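Local coordinates for protein dihydrofolate reductase (Schistosoma mansoni, PDB 3VCO) that catalyses the NADPH-dependent reduction of 7,8-dihydrofolate to tetrahydrofolate, a key step of folate metabolism that supports thymidylate, purine and glycine synthesis, at residues Val26-Glu31 / Thr153-Glu158; Trp43-Asp48 / Phe191-Cys196; Thr54-Ala59 / Lys85-Ile90; Asn65-Gly70 / Phe129-Tyr134. All blocks are in the same frame, centred on the assembly; numbering follows the deposited sequence.

All four contacts belong to the central sheet of the reductase or to helix 46-57 lying against it. Interactions 1 and 2 have centres about 8 Å apart and meet directly: Thr153 OG1 of interaction 1 is 2.6 Å from Asp48 OD1 of interaction 2. Interactions 3 and 4, with centres about 11 Å apart, are joined where Asn65 ND2 comes 2.6 Å from Lys58 O. Interaction 1 continues into interaction 4 through Val26 N and Ile130 O, 2.9 Å apart on neighbouring strands. Helix 46-57 carries Asp48, one of the probable substrate-binding residues, near its start, and near its end touches another, Arg87, in interaction 3, whose centre lies about 18 Å from that of interaction 2.

Interaction 1: Val26-Glu31 / Thr153-Glu158; sequences VVAVSE and THILSE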
loop_
_atom_site.group_PDB
_atom_site.type_symbol
_atom_site.label_atom_id
_atom_site.label_comp_id
_atom_site.label_asym_id
_atom_site.label_seq_id
_atom_site.Cartn_x
_atom_site.Cartn_y
_atom_site.Cartn_z
ATOM N N VAL A 26 -0.938 2.270 1.596
ATOM C CA VAL A 26 -1.026 2.832 0.238
ATOM C C VAL A 26 -2.350 2.344 -0.382
ATOM O O VAL A 26 -2.598 1.151 -0.422
ATOM C CB VAL A 26 0.143 2.344 -0.648
ATOM C CG1 VAL A 26 0.112 3.031 -2.055
ATOM C CG2 VAL A 26 1.457 2.636 0.063
ATOM N N VAL A 27 -3.156 3.273 -0.873
ATOM C CA VAL A 27 -4.482 2.924 -1.361
ATOM C C VAL A 27 -4.953 3.971 -2.374
ATOM O O VAL A 27 -4.541 5.155 -2.303
ATOM C CB VAL A 27 -5.452 2.893 -0.152
ATOM C CG1 VAL A 27 -5.513 4.272 0.511
ATOM C CG2 VAL A 27 -6.845 2.381 -0.535
ATOM N N ALA A 28 -5.808 3.542 -3.310
ATOM C CA ALA A 28 -6.489 4.436 -4.243
ATOM C C ALA A 28 -7.943 4.450 -3.832
ATOM O O ALA A 28 -8.534 3.398 -3.584
ATOM C CB ALA A 28 -6.352 3.944 -5.709
ATOM N N VAL A 29 -8.541 5.633 -3.721
ATOM C CA VAL A 29 -9.932 5.705 -3.281
ATOM C C VAL A 29 -10.777 6.620 -4.177
ATOM O O VAL A 29 -10.275 7.613 -4.697
ATOM C CB VAL A 29 -10.066 6.137 -1.807
ATOM C CG1 VAL A 29 -9.311 5.179 -0.916
ATOM C CG2 VAL A 29 -9.591 7.613 -1.586
ATOM N N SER A 30 -12.027 6.245 -4.400
ATOM C CA SER A 30 -12.974 7.115 -5.078
ATOM C C SER A 30 -13.540 8.222 -4.150
ATOM O O SER A 30 -13.195 8.321 -2.964
ATOM C CB SER A 30 -14.142 6.272 -5.612
ATOM O OG SER A 30 -14.810 5.637 -4.539
ATOM N N GLU A 31 -14.434 9.032 -4.706
ATOM C CA GLU A 31 -15.083 10.129 -3.990
ATOM C C GLU A 31 -15.627 9.819 -2.599
ATOM O O GLU A 31 -15.579 10.668 -1.711
ATOM C CB GLU A 31 -16.182 10.739 -4.847
ATOM C CG GLU A 31 -17.288 9.788 -5.312
ATOM C CD GLU A 31 -16.964 9.036 -6.598
ATOM O OE1 GLU A 31 -15.765 9.003 -7.036
ATOM O OE2 GLU A 31 -17.916 8.442 -7.140
ATOM N N THR A 153 -4.182 7.866 -3.410
ATOM C CA THR A 153 -4.591 8.396 -4.696
ATOM C C THR A 153 -6.087 8.576 -4.673
ATOM O O THR A 153 -6.827 7.608 -4.629
ATOM C CB THR A 153 -4.199 7.424 -5.792
ATOM O OG1 THR A 153 -2.798 7.167 -5.618
ATOM C CG2 THR A 153 -4.480 8.015 -7.167
ATOM N N HIS A 154 -6.523 9.821 -4.728
ATOM C CA HIS A 154 -7.951 10.149 -4.877
ATOM C C HIS A 154 -8.361 10.116 -6.335
ATOM O O HIS A 154 -7.720 10.719 -7.169
ATOM C CB HIS A 154 -8.227 11.547 -4.338
ATOM C CG HIS A 154 -8.001 11.679 -2.857
ATOM N ND1 HIS A 154 -8.953 11.338 -1.918
ATOM C CD2 HIS A 154 -6.950 12.167 -2.162
ATOM C CE1 HIS A 154 -8.480 11.571 -0.706
ATOM N NE2 HIS A 154 -7.258 12.053 -0.824
ATOM N N ILE A 155 -9.462 9.451 -6.638
ATOM C CA ILE A 155 -9.881 9.297 -8.017
ATOM C C ILE A 155 -11.322 9.744 -8.161
ATOM O O ILE A 155 -12.093 9.578 -7.230
ATOM C CB ILE A 155 -9.781 7.826 -8.396
ATOM C CG1 ILE A 155 -8.315 7.389 -8.356
ATOM C CG2 ILE A 155 -10.385 7.580 -9.766
ATOM C CD1 ILE A 155 -8.113 5.870 -8.554
ATOM N N LEU A 156 -11.656 10.370 -9.287
ATOM C CA LEU A 156 -13.035 10.615 -9.635
ATOM C C LEU A 156 -13.432 9.495 -10.575
ATOM O O LEU A 156 -12.974 9.409 -11.724
ATOM C CB LEU A 156 -13.236 11.987 -10.254
ATOM C CG LEU A 156 -13.523 13.098 -9.252
ATOM C CD1 LEU A 156 -14.013 14.309 -9.991
ATOM C CD2 LEU A 156 -14.535 12.660 -8.197
ATOM N N SER A 157 -14.262 8.612 -10.033
ATOM C CA SER A 157 -14.539 7.323 -10.634
ATOM C C SER A 157 -15.598 7.434 -11.721
ATOM O O SER A 157 -16.739 7.784 -11.449
ATOM C CB SER A 157 -15.007 6.360 -9.548
ATOM O OG SER A 157 -13.909 5.849 -8.808
ATOM N N GLU A 158 -15.223 7.147 -12.960
ATOM C CA GLU A 158 -16.221 7.106 -14.020
ATOM C C GLU A 158 -17.122 5.869 -13.835
ATOM O O GLU A 158 -18.201 5.788 -14.413
ATOM C CB GLU A 158 -15.560 7.134 -15.404
HETATM O O HOH W 1 -1.909 5.449 -3.858
HETATM O O HOH W 2 -11.435 10.547 -2.693
#
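Ala28 pairs with Thr153, and Val29 with His154, in a parallel ladder of the central dihydrofolate reductase sheet, the strand pieces 26-29 and 153-156 running 15° apart. Three backbone bonds define the tight part: Thr153 N to Val27 O at 3.0 Å, Val29 N to Thr153 O at 2.8 Å, and Ile155 N to Val29 O at 2.8 Å. On the face that carries Ala28 and Thr153, the CD1 branch of Ile155 reaches along the sheet to Ala28 CB, 3.9 Å away, so the methyl of this probable NADP-site residue packs on aliphatic carbon. On the other face Val29 and His154 lie alongside each other, pointing the same way, with the valine CG2 next to the imidazole; the far nitrogen, NE2, bonds Tyr198. A water gives one hydrogen to Val27 O and another, across 2.6 Å, to Thr153 OG1, which is also bonded to Asp48 of the substrate site. Val27 O thus accepts from both a backbone amide and a water.

Beyond Ser30 the pairing gives way to a looser, more exposed end. Ser157 is poorly ordered, and the exposed Leu156 brings only its CD2 branch near Glu31. The glutamate chain turns sharply at its second torsion (chi2 -86°), which brings OE1 to the backbone of Ser157. There it takes a weak bond from Ser157 N, straight at 170° but 3.4 Å long. At this margin a second water bridges the strands, lying in the plane of the imidazole 2.7 Å from His154 ND1 and donating to Ser30 O.

Interaction 2: Trp43-Asp48 / Phe191-Cys196; sequences WKIKKD and FTFKFC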
loop_
_atom_site.group_PDB
_atom_site.type_symbol
_atom_site.label_atom_id
_atom_site.label_comp_id
_atom_site.label_asym_id
_atom_site.label_seq_id
_atom_site.Cartn_x
_atom_site.Cartn_y
_atom_site.Cartn_z
ATOM N N TRP A 43 -3.125 -0.845 -10.941
ATOM C CA TRP A 43 -1.945 -1.142 -11.741
ATOM C C TRP A 43 -1.992 -0.533 -13.157
ATOM O O TRP A 43 -0.952 -0.189 -13.734
ATOM C CB TRP A 43 -1.723 -2.678 -11.805
ATOM C CG TRP A 43 -2.169 -3.342 -10.512
ATOM C CD1 TRP A 43 -3.171 -4.268 -10.361
ATOM C CD2 TRP A 43 -1.663 -3.084 -9.194
ATOM N NE1 TRP A 43 -3.309 -4.606 -9.031
ATOM C CE2 TRP A 43 -2.401 -3.893 -8.294
ATOM C CE3 TRP A 43 -0.671 -2.241 -8.682
ATOM C CZ2 TRP A 43 -2.168 -3.890 -6.914
ATOM C CZ3 TRP A 43 -0.444 -2.230 -7.302
ATOM C CH2 TRP A 43 -1.192 -3.051 -6.438
ATOM N N LYS A 44 -3.193 -0.376 -13.702
ATOM C CA LYS A 44 -3.319 0.096 -15.066
ATOM C C LYS A 44 -3.144 1.607 -15.270
ATOM O O LYS A 44 -2.869 2.062 -16.392
ATOM C CB LYS A 44 -4.652 -0.376 -15.683
ATOM C CG LYS A 44 -5.898 0.336 -15.166
ATOM C CD LYS A 44 -7.090 -0.093 -15.987
ATOM C CE LYS A 44 -8.344 0.698 -15.658
ATOM N NZ LYS A 44 -9.535 0.139 -16.414
ATOM N N ILE A 45 -3.299 2.390 -14.208
ATOM C CA ILE A 45 -3.050 3.823 -14.333
ATOM C C ILE A 45 -1.537 4.103 -14.210
ATOM O O ILE A 45 -0.957 3.953 -13.149
ATOM C CB ILE A 45 -3.857 4.616 -13.317
ATOM C CG1 ILE A 45 -5.319 4.195 -13.406
ATOM C CG2 ILE A 45 -3.754 6.084 -13.614
ATOM C CD1 ILE A 45 -6.173 4.704 -12.259
ATOM N N LYS A 46 -0.911 4.489 -15.314
ATOM C CA LYS A 46 0.550 4.561 -15.404
ATOM C C LYS A 46 1.125 5.556 -14.426
ATOM O O LYS A 46 2.121 5.301 -13.777
ATOM C CB LYS A 46 0.990 4.885 -16.864
ATOM N N LYS A 47 0.460 6.696 -14.310
ATOM C CA LYS A 47 0.887 7.746 -13.405
ATOM C C LYS A 47 0.777 7.264 -11.949
ATOM O O LYS A 47 1.600 7.604 -11.091
ATOM C CB LYS A 47 0.009 8.979 -13.635
ATOM C CG LYS A 47 0.469 10.239 -12.931
ATOM C CD LYS A 47 1.810 10.704 -13.467
ATOM C CE LYS A 47 2.054 12.140 -13.049
ATOM N NZ LYS A 47 3.461 12.600 -13.220
ATOM N N ASP A 48 -0.238 6.468 -11.658
ATOM C CA ASP A 48 -0.373 5.967 -10.291
ATOM C C ASP A 48 0.730 4.955 -9.963
ATOM O O ASP A 48 1.199 4.889 -8.836
ATOM C CB ASP A 48 -1.725 5.313 -10.063
ATOM C CG ASP A 48 -1.991 5.076 -8.582
ATOM O OD1 ASP A 48 -1.880 6.060 -7.821
ATOM O OD2 ASP A 48 -2.265 3.926 -8.173
ATOM N N PHE A 191 -9.909 8.417 -16.037
ATOM C CA PHE A 191 -9.620 8.719 -14.632
ATOM C C PHE A 191 -9.013 10.091 -14.407
ATOM O O PHE A 191 -8.090 10.519 -15.101
ATOM C CB PHE A 191 -8.692 7.656 -14.022
ATOM C CG PHE A 191 -9.310 6.301 -13.965
ATOM C CD1 PHE A 191 -10.161 5.963 -12.926
ATOM C CD2 PHE A 191 -9.082 5.379 -14.976
ATOM C CE1 PHE A 191 -10.762 4.722 -12.885
ATOM C CE2 PHE A 191 -9.671 4.133 -14.944
ATOM C CZ PHE A 191 -10.517 3.801 -13.897
ATOM N N THR A 192 -9.539 10.773 -13.410
ATOM C CA THR A 192 -8.950 12.007 -12.951
ATOM C C THR A 192 -8.559 11.758 -11.496
ATOM O O THR A 192 -9.331 11.176 -10.758
ATOM C CB THR A 192 -9.951 13.179 -13.045
ATOM O OG1 THR A 192 -10.340 13.410 -14.407
ATOM C CG2 THR A 192 -9.326 14.420 -12.505
ATOM N N PHE A 193 -7.359 12.164 -11.094
ATOM C CA PHE A 193 -6.846 11.774 -9.790
ATOM C C PHE A 193 -5.806 12.756 -9.261
ATOM O O PHE A 193 -5.302 13.626 -9.976
ATOM C CB PHE A 193 -6.286 10.330 -9.788
ATOM C CG PHE A 193 -5.280 10.063 -10.894
ATOM C CD1 PHE A 193 -5.713 9.682 -12.157
ATOM C CD2 PHE A 193 -3.919 10.223 -10.669
ATOM C CE1 PHE A 193 -4.812 9.478 -13.185
ATOM C CE2 PHE A 193 -3.005 10.009 -11.692
ATOM C CZ PHE A 193 -3.450 9.626 -12.946
ATOM N N LYS A 194 -5.535 12.649 -7.980
ATOM C CA LYS A 194 -4.499 13.471 -7.394
ATOM C C LYS A 194 -3.937 12.684 -6.242
ATOM O O LYS A 194 -4.586 11.748 -5.742
ATOM C CB LYS A 194 -5.055 14.806 -6.934
ATOM C CG LYS A 194 -5.829 14.746 -5.636
ATOM C CD LYS A 194 -6.433 16.091 -5.270
ATOM C CE LYS A 194 -5.407 17.072 -4.735
ATOM N NZ LYS A 194 -6.104 18.221 -4.057
ATOM N N PHE A 195 -2.734 13.048 -5.838
ATOM C CA PHE A 195 -1.988 12.294 -4.824
ATOM C C PHE A 195 -1.924 13.098 -3.543
ATOM O O PHE A 195 -1.581 14.259 -3.560
ATOM C CB PHE A 195 -0.564 11.993 -5.307
ATOM C CG PHE A 195 -0.518 11.235 -6.625
ATOM C CD1 PHE A 195 -1.019 9.939 -6.718
ATOM C CD2 PHE A 195 0.012 11.816 -7.760
ATOM C CE1 PHE A 195 -1.001 9.232 -7.933
ATOM C CE2 PHE A 195 0.031 11.122 -8.963
ATOM C CZ PHE A 195 -0.501 9.837 -9.047
ATOM N N CYS A 196 -2.225 12.459 -2.426
ATOM C CA CYS A 196 -2.243 13.147 -1.134
ATOM C C CYS A 196 -1.648 12.196 -0.101
ATOM O O CYS A 196 -1.777 10.971 -0.201
ATOM C CB CYS A 196 -3.672 13.511 -0.734
ATOM S SG CYS A 196 -4.404 14.873 -1.654
#
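Ile45 lays its CD1 methyl over one face of the Phe191 ring, 4.1 Å from the centroid and 19° off the ring normal, which meets the geometry of a CH-pi contact. Its other branch serves a second ring: CG2, anti to the backbone N, comes 3.6 Å from Phe193 CE1, so one isoleucine touches two phenylalanines of one strand with two different branches. The exposed, extended Lys44 chain crosses Phe191 at about a right angle and touches CE2 with its CE at 3.8 Å.

Lys47 meets Phe193 differently. Its CB stands in the plane of the ring at the edge, 3.6 Å from CZ, before the chain bends at its second torsion (chi2 65°) and carries its end away toward Phe186, with which it makes a cation-pi contact. Phe195 is also approached at its rim: Asp48 OD1 lies in the ring plane, 3.3 Å from CE1, and carboxylate and ring are nearly coplanar at 12°. Such an edge-on approach directs the oxygen at ring hydrogens, which carry slight positive charge, and not at the pi cloud. The same oxygen is hydrogen-bonded to Thr153; together the two neighbours probably limit the rotation of this probable substrate-binding carboxylate.

Ile45 is the N-cap residue of helix 46-57, and Lys44, this N-cap and the first turn together rest on the three phenylalanines of strand 191-200. Phe195 also stacks on Phe51 one turn further along, Ile155 of strand 148-156 touches Phe191 and Phe193, and strand 186-188 borders the contact through Phe186 and Glu188.

Interaction 3: Thr54-Ala59 / Lys85-Ile90; sequences TVTTKA and KDRINI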
loop_
_atom_site.group_PDB
_atom_site.type_symbol
_atom_site.label_atom_id
_atom_site.label_comp_id
_atom_site.label_asym_id
_atom_site.label_seq_id
_atom_site.Cartn_x
_atom_site.Cartn_y
_atom_site.Cartn_z
ATOM N N THR A 54 7.730 4.753 -6.744
ATOM C CA THR A 54 8.485 5.722 -5.947
ATOM C C THR A 54 8.254 5.612 -4.432
ATOM O O THR A 54 9.207 5.427 -3.672
ATOM C CB THR A 54 8.178 7.164 -6.396
ATOM O OG1 THR A 54 8.556 7.309 -7.769
ATOM C CG2 THR A 54 8.953 8.166 -5.562
ATOM N N VAL A 55 6.996 5.711 -4.011
ATOM C CA VAL A 55 6.623 5.673 -2.598
ATOM C C VAL A 55 7.144 4.391 -1.979
ATOM O O VAL A 55 7.797 4.432 -0.939
ATOM C CB VAL A 55 5.066 5.813 -2.405
ATOM C CG1 VAL A 55 4.605 5.392 -1.025
ATOM C CG2 VAL A 55 4.623 7.233 -2.679
ATOM N N THR A 56 6.910 3.255 -2.630
ATOM C CA THR A 56 7.247 1.981 -1.999
ATOM C C THR A 56 8.672 1.534 -2.161
ATOM O O THR A 56 9.117 0.673 -1.432
ATOM C CB THR A 56 6.327 0.828 -2.467
ATOM O OG1 THR A 56 6.512 0.622 -3.867
ATOM C CG2 THR A 56 4.785 1.169 -2.112
ATOM N N THR A 57 9.394 2.086 -3.123
ATOM C CA THR A 57 10.734 1.572 -3.366
ATOM C C THR A 57 11.798 2.411 -2.697
ATOM O O THR A 57 12.821 1.880 -2.228
ATOM C CB THR A 57 11.018 1.443 -4.871
ATOM O OG1 THR A 57 10.086 0.515 -5.431
ATOM C CG2 THR A 57 12.433 0.959 -5.128
ATOM N N LYS A 58 11.558 3.710 -2.636
ATOM C CA LYS A 58 12.548 4.610 -2.048
ATOM C C LYS A 58 12.905 4.263 -0.606
ATOM O O LYS A 58 12.056 4.280 0.280
ATOM C CB LYS A 58 12.084 6.060 -2.089
ATOM C CG LYS A 58 13.188 7.024 -1.643
ATOM C CD LYS A 58 14.450 6.811 -2.487
ATOM C CE LYS A 58 15.643 7.671 -2.014
ATOM N NZ LYS A 58 15.372 9.142 -2.054
ATOM N N ALA A 59 14.178 3.980 -0.357
ATOM C CA ALA A 59 14.576 3.594 0.987
ATOM C C ALA A 59 15.968 4.171 1.233
ATOM O O ALA A 59 16.693 4.525 0.289
ATOM C CB ALA A 59 14.589 2.111 1.114
ATOM N N LYS A 85 10.036 -5.544 -7.578
ATOM C CA LYS A 85 11.496 -5.514 -7.433
ATOM C C LYS A 85 11.983 -4.559 -6.337
ATOM O O LYS A 85 11.398 -3.499 -6.126
ATOM C CB LYS A 85 12.183 -5.188 -8.780
ATOM C CG LYS A 85 11.465 -4.150 -9.610
ATOM C CD LYS A 85 12.080 -4.010 -11.032
ATOM C CE LYS A 85 11.235 -3.096 -11.925
ATOM N NZ LYS A 85 11.771 -2.975 -13.316
ATOM N N ASP A 86 13.065 -4.933 -5.669
ATOM C CA ASP A 86 13.734 -4.035 -4.717
ATOM C C ASP A 86 12.945 -3.763 -3.445
ATOM O O ASP A 86 13.249 -2.812 -2.708
ATOM C CB ASP A 86 14.147 -2.722 -5.399
ATOM C CG ASP A 86 15.264 -2.930 -6.432
ATOM O OD1 ASP A 86 16.197 -3.719 -6.149
ATOM O OD2 ASP A 86 15.205 -2.322 -7.527
ATOM N N ARG A 87 11.946 -4.614 -3.196
ATOM C CA ARG A 87 11.147 -4.565 -1.987
ATOM C C ARG A 87 11.009 -5.956 -1.467
ATOM O O ARG A 87 11.031 -6.925 -2.231
ATOM C CB ARG A 87 9.737 -3.982 -2.298
ATOM C CG ARG A 87 9.791 -2.501 -2.602
ATOM C CD ARG A 87 8.662 -2.106 -3.527
ATOM N NE ARG A 87 9.046 -2.428 -4.885
ATOM C CZ ARG A 87 8.358 -2.108 -5.966
ATOM N NH1 ARG A 87 7.231 -1.400 -5.872
ATOM N NH2 ARG A 87 8.838 -2.465 -7.155
ATOM N N ILE A 88 10.878 -6.075 -0.163
ATOM C CA ILE A 88 10.585 -7.365 0.441
ATOM C C ILE A 88 9.084 -7.537 0.262
ATOM O O ILE A 88 8.304 -6.730 0.763
ATOM C CB ILE A 88 10.914 -7.324 1.949
ATOM C CG1 ILE A 88 12.424 -7.086 2.157
ATOM C CG2 ILE A 88 10.416 -8.612 2.666
ATOM C CD1 ILE A 88 12.749 -6.532 3.499
ATOM N N ASN A 89 8.685 -8.551 -0.489
ATOM C CA ASN A 89 7.269 -8.861 -0.724
ATOM C C ASN A 89 6.741 -9.844 0.316
ATOM O O ASN A 89 7.300 -10.944 0.490
ATOM C CB ASN A 89 7.071 -9.521 -2.096
ATOM C CG ASN A 89 7.327 -8.588 -3.255
ATOM O OD1 ASN A 89 6.536 -8.548 -4.198
ATOM N ND2 ASN A 89 8.414 -7.819 -3.192
ATOM N N ILE A 90 5.636 -9.495 0.966
ATOM C CA ILE A 90 5.063 -10.390 1.957
ATOM C C ILE A 90 3.561 -10.482 1.701
ATOM O O ILE A 90 2.887 -9.471 1.638
ATOM C CB ILE A 90 5.258 -9.860 3.402
ATOM C CG1 ILE A 90 6.737 -9.732 3.725
ATOM C CG2 ILE A 90 4.618 -10.827 4.441
ATOM C CD1 ILE A 90 6.977 -9.142 5.080
HETATM O O HOH W 3 12.939 -0.740 -1.236
#
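The last turn of helix 46-57 meets the probable substrate-binding Arg87 through two adjacent threonines, Thr56 and Thr57, which approach the guanidinium in different ways. Thr56 takes the edge: Arg87 NH1 donates to its OG1 across 2.9 Å, a bent bond of 141° whose acceptor is tilted out of the guanidinium plane. A chi1 of 63° turns the hydroxyl toward the arginine, and it is also hydrogen-bonded to Phe52 O one turn earlier. Thr57 instead covers a face, its OG1 centred 3.1 Å above the plane. It makes no hydrogen bond to the arginine, since neither NE nor NH1 points its hydrogen at the oxygen; a weak bond joins the hydroxyl to Lys53 O.

In the dihydrofolate reductase fold, the arginine at this place typically pairs with the alpha-carboxylate of the glutamate tail of folate, and Arg87 is held in a manner consistent with that role. NE and NH2 grip a single atom side-on, Lys85 O, each at 2.9 Å and both nearly in the guanidinium plane. NH2 lies on a lone pair of that oxygen, whereas NE comes from 37° above the carbonyl plane. Lys53 NZ lies close to NH2, as could suit a pocket for an anion.

Farther toward the exposed margin, Thr57 CG2 brushes Asp86 CB at 4.1 Å. A water bridges the two backbones beside them, giving hydrogens to Thr57 O at 2.8 Å and to Asp86 O at 2.6 Å.

Interaction 4: Asn65-Gly70 / Phe129-Tyr134; sequences NAVVMG and FIIGGY
Val68 and Ile130 lie alongside each other on neighbouring parallel strands in the middle of the dihydrofolate reductase sheet, both pointing to the side packed by helix 109-116. The CD1 branch of Ile130 leans over to Val68 CB at 3.6 Å, and Leu109 of that helix touches both residues.

The opposite face, with Val67 and Phe129, is packed by helix 46-57, whose Val55 and Thr56 touch Phe129. Here the Asn65 amide comes to the edge of the Phe129 ring, CG 3.7 Å from CE2, with amide and ring planes turned 61° apart. The amide's polar atoms bond to other partners: ND2 donates to Thr56 O and Lys58 O, and OD1 accepts from Glu127 N.

Farther along, Ile131 and Met69 run side by side in the same direction and pack tightly, CB of the methionine 3.5 Å from CG1 of the isoleucine. The isoleucine's chi1 of 67° turns CG1 toward Met69, bringing CD1 3.9 Å from its SD, while CG2 reaches Val67 CG1 at 4.2 Å.

After Val68–Ile130 the register slips by one residue, Met69 facing Gly132, and the second strand turns into the glycine pair that probably binds NADP. A sulfate ion sits beside Gly70, which precedes a helix, as Gly133 does. The final backbone bond across this end runs from Gly70 N to Gly132 O, 3.0 Å long with the donor tilted 19° from the carbonyl plane.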
loop_
_atom_site.group_PDB
_atom_site.type_symbol
_atom_site.label_atom_id
_atom_site.label_comp_id
_atom_site.label_asym_id
_atom_site.label_seq_id
_atom_site.Cartn_x
_atom_site.Cartn_y
_atom_site.Cartn_z
ATOM N N ASN A 65 12.417 -1.363 1.492
ATOM C CA ASN A 65 11.103 -1.324 2.113
ATOM C C ASN A 65 10.380 -2.665 1.974
ATOM O O ASN A 65 10.733 -3.459 1.119
ATOM C CB ASN A 65 10.265 -0.184 1.532
ATOM C CG ASN A 65 10.898 1.143 1.761
ATOM O OD1 ASN A 65 11.461 1.379 2.842
ATOM N ND2 ASN A 65 10.849 2.022 0.753
ATOM N N ALA A 66 9.421 -2.933 2.860
ATOM C CA ALA A 66 8.542 -4.107 2.747
ATOM C C ALA A 66 7.178 -3.673 2.213
ATOM O O ALA A 66 6.687 -2.594 2.565
ATOM C CB ALA A 66 8.380 -4.817 4.110
ATOM N N VAL A 67 6.614 -4.452 1.292
ATOM C CA VAL A 67 5.229 -4.235 0.878
ATOM C C VAL A 67 4.454 -5.477 1.308
ATOM O O VAL A 67 4.832 -6.598 0.974
ATOM C CB VAL A 67 5.058 -4.034 -0.625
ATOM C CG1 VAL A 67 5.640 -2.644 -1.035
ATOM C CG2 VAL A 67 5.773 -5.171 -1.418
ATOM N N VAL A 68 3.424 -5.241 2.118
ATOM C CA VAL A 68 2.658 -6.297 2.716
ATOM C C VAL A 68 1.263 -6.217 2.109
ATOM O O VAL A 68 0.716 -5.119 1.972
ATOM C CB VAL A 68 2.619 -6.143 4.260
ATOM C CG1 VAL A 68 1.883 -7.340 4.884
ATOM C CG2 VAL A 68 4.074 -5.998 4.859
ATOM N N MET A 69 0.703 -7.364 1.719
ATOM C CA MET A 69 -0.568 -7.359 1.008
ATOM C C MET A 69 -1.276 -8.702 1.209
ATOM O O MET A 69 -0.619 -9.687 1.522
ATOM C CB MET A 69 -0.308 -7.152 -0.490
ATOM C CG MET A 69 0.344 -8.381 -1.131
ATOM S SD MET A 69 1.051 -8.079 -2.749
ATOM C CE MET A 69 2.722 -7.840 -2.163
ATOM N N GLY A 70 -2.609 -8.728 1.000
ATOM C CA GLY A 70 -3.379 -9.977 0.967
ATOM C C GLY A 70 -3.158 -10.712 -0.345
ATOM O O GLY A 70 -2.569 -10.167 -1.297
ATOM N N PHE A 129 5.045 -0.884 4.037
ATOM C CA PHE A 129 3.834 -0.388 3.363
ATOM C C PHE A 129 2.818 -1.526 3.322
ATOM O O PHE A 129 3.178 -2.637 2.944
ATOM C CB PHE A 129 4.173 0.112 1.950
ATOM C CG PHE A 129 5.147 1.291 1.956
ATOM C CD1 PHE A 129 4.684 2.590 1.866
ATOM C CD2 PHE A 129 6.513 1.084 2.167
ATOM C CE1 PHE A 129 5.545 3.654 1.938
ATOM C CE2 PHE A 129 7.402 2.147 2.238
ATOM C CZ PHE A 129 6.931 3.448 2.149
ATOM N N ILE A 130 1.571 -1.232 3.699
ATOM C CA ILE A 130 0.457 -2.136 3.525
ATOM C C ILE A 130 -0.294 -1.687 2.256
ATOM O O ILE A 130 -0.837 -0.575 2.211
ATOM C CB ILE A 130 -0.509 -2.025 4.714
ATOM C CG1 ILE A 130 0.212 -2.312 6.037
ATOM C CG2 ILE A 130 -1.738 -2.932 4.525
ATOM C CD1 ILE A 130 0.771 -3.689 6.133
ATOM N N ILE A 131 -0.331 -2.546 1.238
ATOM C CA ILE A 131 -0.807 -2.106 -0.069
ATOM C C ILE A 131 -2.165 -2.670 -0.396
ATOM O O ILE A 131 -2.670 -2.563 -1.511
ATOM C CB ILE A 131 0.210 -2.381 -1.172
ATOM C CG1 ILE A 131 0.372 -3.876 -1.394
ATOM C CG2 ILE A 131 1.578 -1.692 -0.783
ATOM C CD1 ILE A 131 1.124 -4.196 -2.634
ATOM N N GLY A 132 -2.759 -3.291 0.589
ATOM C CA GLY A 132 -4.108 -3.689 0.356
ATOM C C GLY A 132 -4.400 -5.078 0.715
ATOM O O GLY A 132 -3.510 -5.867 1.061
ATOM N N GLY A 133 -5.672 -5.356 0.454
ATOM C CA GLY A 133 -6.519 -6.063 1.348
ATOM C C GLY A 133 -7.317 -5.035 2.124
ATOM O O GLY A 133 -6.772 -4.277 2.908
ATOM N N TYR A 134 -8.620 -4.998 1.907
ATOM C CA TYR A 134 -9.497 -4.367 2.885
ATOM C C TYR A 134 -9.184 -4.869 4.310
ATOM O O TYR A 134 -9.056 -4.080 5.205
ATOM C CB TYR A 134 -10.995 -4.629 2.577
ATOM C CG TYR A 134 -11.864 -4.186 3.741
ATOM C CD1 TYR A 134 -12.291 -5.101 4.714
ATOM C CD2 TYR A 134 -12.218 -2.846 3.898
ATOM C CE1 TYR A 134 -13.076 -4.700 5.796
ATOM C CE2 TYR A 134 -12.997 -2.433 4.980
ATOM C CZ TYR A 134 -13.427 -3.370 5.928
ATOM O OH TYR A 134 -14.195 -2.981 7.013
#